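Local coordinates for CELL division control protein 6 (Pyrobaculum aerophilum, PDB 1FNN) that binds ADP and magnesium as an AAA+ ATPase of the Cdc6/Cdc18 family and is probably involved in regulating DNA replication, at residues A[201-206]-A[218-223]. Residues are numbered along the deposited sequence; the frame is centred on the assembly and turned at random.
With ADP (adenosine-5'-diphosphate), chain D.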
loop_
_atom_site.group_PDB
_atom_site.type_symbol
_atom_site.label_atom_id
_atom_site.label_comp_id
_atom_site.label_asym_id
_atom_site.label_seq_id
_atom_site.Cartn_x
_atom_site.Cartn_y
_atom_site.Cartn_z
ATOM N N ILE A 201 -8.585 6.157 -4.640
ATOM C CA ILE A 201 -8.840 5.017 -3.771
ATOM C C ILE A 201 -9.553 5.451 -2.500
ATOM O O ILE A 201 -10.560 4.862 -2.063
ATOM C CB ILE A 201 -7.542 4.309 -3.441
ATOM C CG1 ILE A 201 -6.982 3.741 -4.763
ATOM C CG2 ILE A 201 -7.715 3.221 -2.367
ATOM C CD1 ILE A 201 -5.589 3.130 -4.608
ATOM N N LEU A 202 -8.979 6.463 -1.816
ATOM C CA LEU A 202 -9.604 6.940 -0.589
ATOM C C LEU A 202 -10.987 7.520 -0.802
ATOM O O LEU A 202 -11.864 7.335 0.057
ATOM C CB LEU A 202 -8.739 8.004 0.110
ATOM C CG LEU A 202 -7.364 7.572 0.597
ATOM C CD1 LEU A 202 -6.653 8.723 1.333
ATOM C CD2 LEU A 202 -7.485 6.432 1.595
ATOM N N LEU A 203 -11.265 8.189 -1.918
ATOM C CA LEU A 203 -12.601 8.743 -2.089
ATOM C C LEU A 203 -13.626 7.588 -2.165
ATOM O O LEU A 203 -14.769 7.693 -1.690
ATOM C CB LEU A 203 -12.591 9.592 -3.366
ATOM C CG LEU A 203 -13.908 10.292 -3.678
ATOM C CD1 LEU A 203 -14.366 11.154 -2.503
ATOM C CD2 LEU A 203 -13.822 11.110 -4.960
ATOM N N ASP A 204 -13.252 6.526 -2.887
ATOM C CA ASP A 204 -14.113 5.328 -2.938
ATOM C C ASP A 204 -14.393 4.812 -1.546
ATOM O O ASP A 204 -15.560 4.493 -1.192
ATOM C CB ASP A 204 -13.451 4.267 -3.843
ATOM C CG ASP A 204 -13.778 4.397 -5.299
ATOM O OD1 ASP A 204 -13.291 3.602 -6.133
ATOM O OD2 ASP A 204 -14.542 5.307 -5.693
ATOM N N ARG A 205 -13.358 4.576 -0.707
ATOM C CA ARG A 205 -13.556 4.128 0.645
ATOM C C ARG A 205 -14.427 5.082 1.457
ATOM O O ARG A 205 -15.289 4.635 2.271
ATOM C CB ARG A 205 -12.242 3.881 1.424
ATOM C CG ARG A 205 -11.297 2.894 0.694
ATOM C CD ARG A 205 -11.906 1.454 0.781
ATOM N NE ARG A 205 -11.100 0.602 -0.126
ATOM C CZ ARG A 205 -10.495 -0.491 0.303
ATOM N NH1 ARG A 205 -10.575 -0.892 1.561
ATOM N NH2 ARG A 205 -9.793 -1.193 -0.579
ATOM N N ALA A 206 -14.178 6.396 1.321
ATOM C CA ALA A 206 -14.985 7.347 2.088
ATOM C C ALA A 206 -16.456 7.245 1.669
ATOM O O ALA A 206 -17.376 7.284 2.493
ATOM C CB ALA A 206 -14.510 8.804 1.907
ATOM N N ASP A 218 -10.438 18.075 0.601
ATOM C CA ASP A 218 -9.144 18.545 1.117
ATOM C C ASP A 218 -8.571 17.562 2.126
ATOM O O ASP A 218 -7.352 17.392 2.141
ATOM C CB ASP A 218 -9.220 19.911 1.811
ATOM C CG ASP A 218 -9.337 21.056 0.819
ATOM O OD1 ASP A 218 -9.169 20.833 -0.396
ATOM O OD2 ASP A 218 -9.604 22.194 1.269
ATOM N N ILE A 219 -9.417 16.955 2.966
ATOM C CA ILE A 219 -8.881 16.021 3.969
ATOM C C ILE A 219 -8.293 14.780 3.321
ATOM O O ILE A 219 -7.302 14.188 3.776
ATOM C CB ILE A 219 -9.938 15.668 5.018
ATOM C CG1 ILE A 219 -10.032 16.788 6.067
ATOM C CG2 ILE A 219 -9.693 14.324 5.715
ATOM C CD1 ILE A 219 -8.958 16.748 7.144
ATOM N N LEU A 220 -8.964 14.291 2.270
ATOM C CA LEU A 220 -8.489 13.083 1.575
ATOM C C LEU A 220 -7.184 13.446 0.855
ATOM O O LEU A 220 -6.249 12.653 0.812
ATOM C CB LEU A 220 -9.584 12.729 0.550
ATOM C CG LEU A 220 -10.598 11.635 0.879
ATOM C CD1 LEU A 220 -10.793 11.389 2.357
ATOM C CD2 LEU A 220 -11.920 11.837 0.138
ATOM N N GLN A 221 -7.165 14.669 0.290
ATOM C CA GLN A 221 -5.944 15.115 -0.400
ATOM C C GLN A 221 -4.734 15.210 0.542
ATOM O O GLN A 221 -3.636 14.775 0.165
ATOM C CB GLN A 221 -6.135 16.444 -1.114
ATOM C CG GLN A 221 -6.942 16.462 -2.395
ATOM C CD GLN A 221 -7.395 17.864 -2.764
ATOM O OE1 GLN A 221 -7.400 18.791 -1.940
ATOM N NE2 GLN A 221 -7.790 18.064 -4.015
ATOM N N MET A 222 -4.984 15.607 1.774
ATOM C CA MET A 222 -3.937 15.665 2.826
ATOM C C MET A 222 -3.313 14.329 3.111
ATOM O O MET A 222 -2.076 14.109 3.189
ATOM C CB MET A 222 -4.591 16.310 4.039
ATOM C CG MET A 222 -3.746 16.411 5.306
ATOM S SD MET A 222 -4.686 17.057 6.707
ATOM C CE MET A 222 -3.510 16.880 8.036
ATOM N N ILE A 223 -4.210 13.303 3.253
ATOM C CA ILE A 223 -3.726 11.954 3.490
ATOM C C ILE A 223 -2.995 11.424 2.261
ATOM O O ILE A 223 -1.964 10.792 2.378
ATOM C CB ILE A 223 -4.919 10.970 3.792
ATOM C CG1 ILE A 223 -5.646 11.461 5.025
ATOM C CG2 ILE A 223 -4.347 9.560 3.908
ATOM C CD1 ILE A 223 -6.890 10.665 5.465
HETATM P PB ADP D . -0.454 -5.667 -1.615
HETATM O O1B ADP D . -0.600 -7.181 -1.677
HETATM O O2B ADP D . 0.063 -5.091 -2.808
HETATM O O3B ADP D . 0.460 -5.510 -0.489
HETATM P PA ADP D . -3.166 -4.983 -1.114
HETATM O O1A ADP D . -3.766 -5.768 -2.208
HETATM O O2A ADP D . -3.384 -5.622 0.189
HETATM O O3A ADP D . -1.673 -4.746 -1.379
HETATM O "O5'" ADP D . -3.845 -3.496 -1.001
HETATM C "C5'" ADP D . -3.597 -2.805 0.211
HETATM C "C4'" ADP D . -4.934 -2.151 0.615
HETATM O "O4'" ADP D . -5.297 -1.239 -0.396
HETATM C "C3'" ADP D . -6.106 -3.118 0.729
HETATM O "O3'" ADP D . -6.996 -2.615 1.710
HETATM C "C2'" ADP D . -6.621 -3.063 -0.670
HETATM O "O2'" ADP D . -7.991 -3.457 -0.761
HETATM C "C1'" ADP D . -6.510 -1.562 -0.964
HETATM N N9 ADP D . -6.327 -1.409 -2.355
HETATM C C8 ADP D . -5.146 -1.565 -3.031
HETATM N N7 ADP D . -5.158 -1.127 -4.255
HETATM C C5 ADP D . -6.449 -0.645 -4.391
HETATM C C6 ADP D . -7.120 -0.063 -5.478
HETATM N N6 ADP D . -6.521 0.100 -6.648
HETATM N N1 ADP D . -8.399 0.287 -5.318
HETATM C C2 ADP D . -8.980 0.074 -4.153
HETATM N N3 ADP D . -8.471 -0.466 -3.047
HETATM C C4 ADP D . -7.171 -0.811 -3.247
#
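Leu202 and Leu220 face each other between segments 201-206 and 218-223, on helices 195-209 and 217-227 of the lid, with Leu202 CB 4.2 Å from Leu220 CG. Leu202 CD1 reaches further along helix 217-227 to Ile223 CG2, 3.6 Å away. On the other flank Leu203, its CG anti to the backbone N (chi1 -178°), brings CD1 to 3.7 Å from Leu220 CD2, the two side chains crossing at about a right angle. Ala206 CB borders the same methyl more loosely. The side chains meet through carbon atoms alone, with no hydrogen bond between the segments, whose axes approach to 10.1 Å, their N-to-C directions 132° apart. Ile244 of helix 240-256 packs on Leu202, Leu247 on Leu220.

Helix 195-209 turns another face to the nucleotide. A bend at chi2 (-71°) turns the Arg205 chain toward ADP, where NH2 donates moderately bent bonds to N3 and O2', each at 2.9 Å, N3 near the guanidinium plane and O2' in it; NH1 is held by Val9 O. Ile201 covers one adenine face, CD1 3.6 Å from C6; an alanine here would probably uncover that face and let the base shift. Apolar cover and a two-bond grip on base and ribose could thus couple lid movements to bound nucleotide.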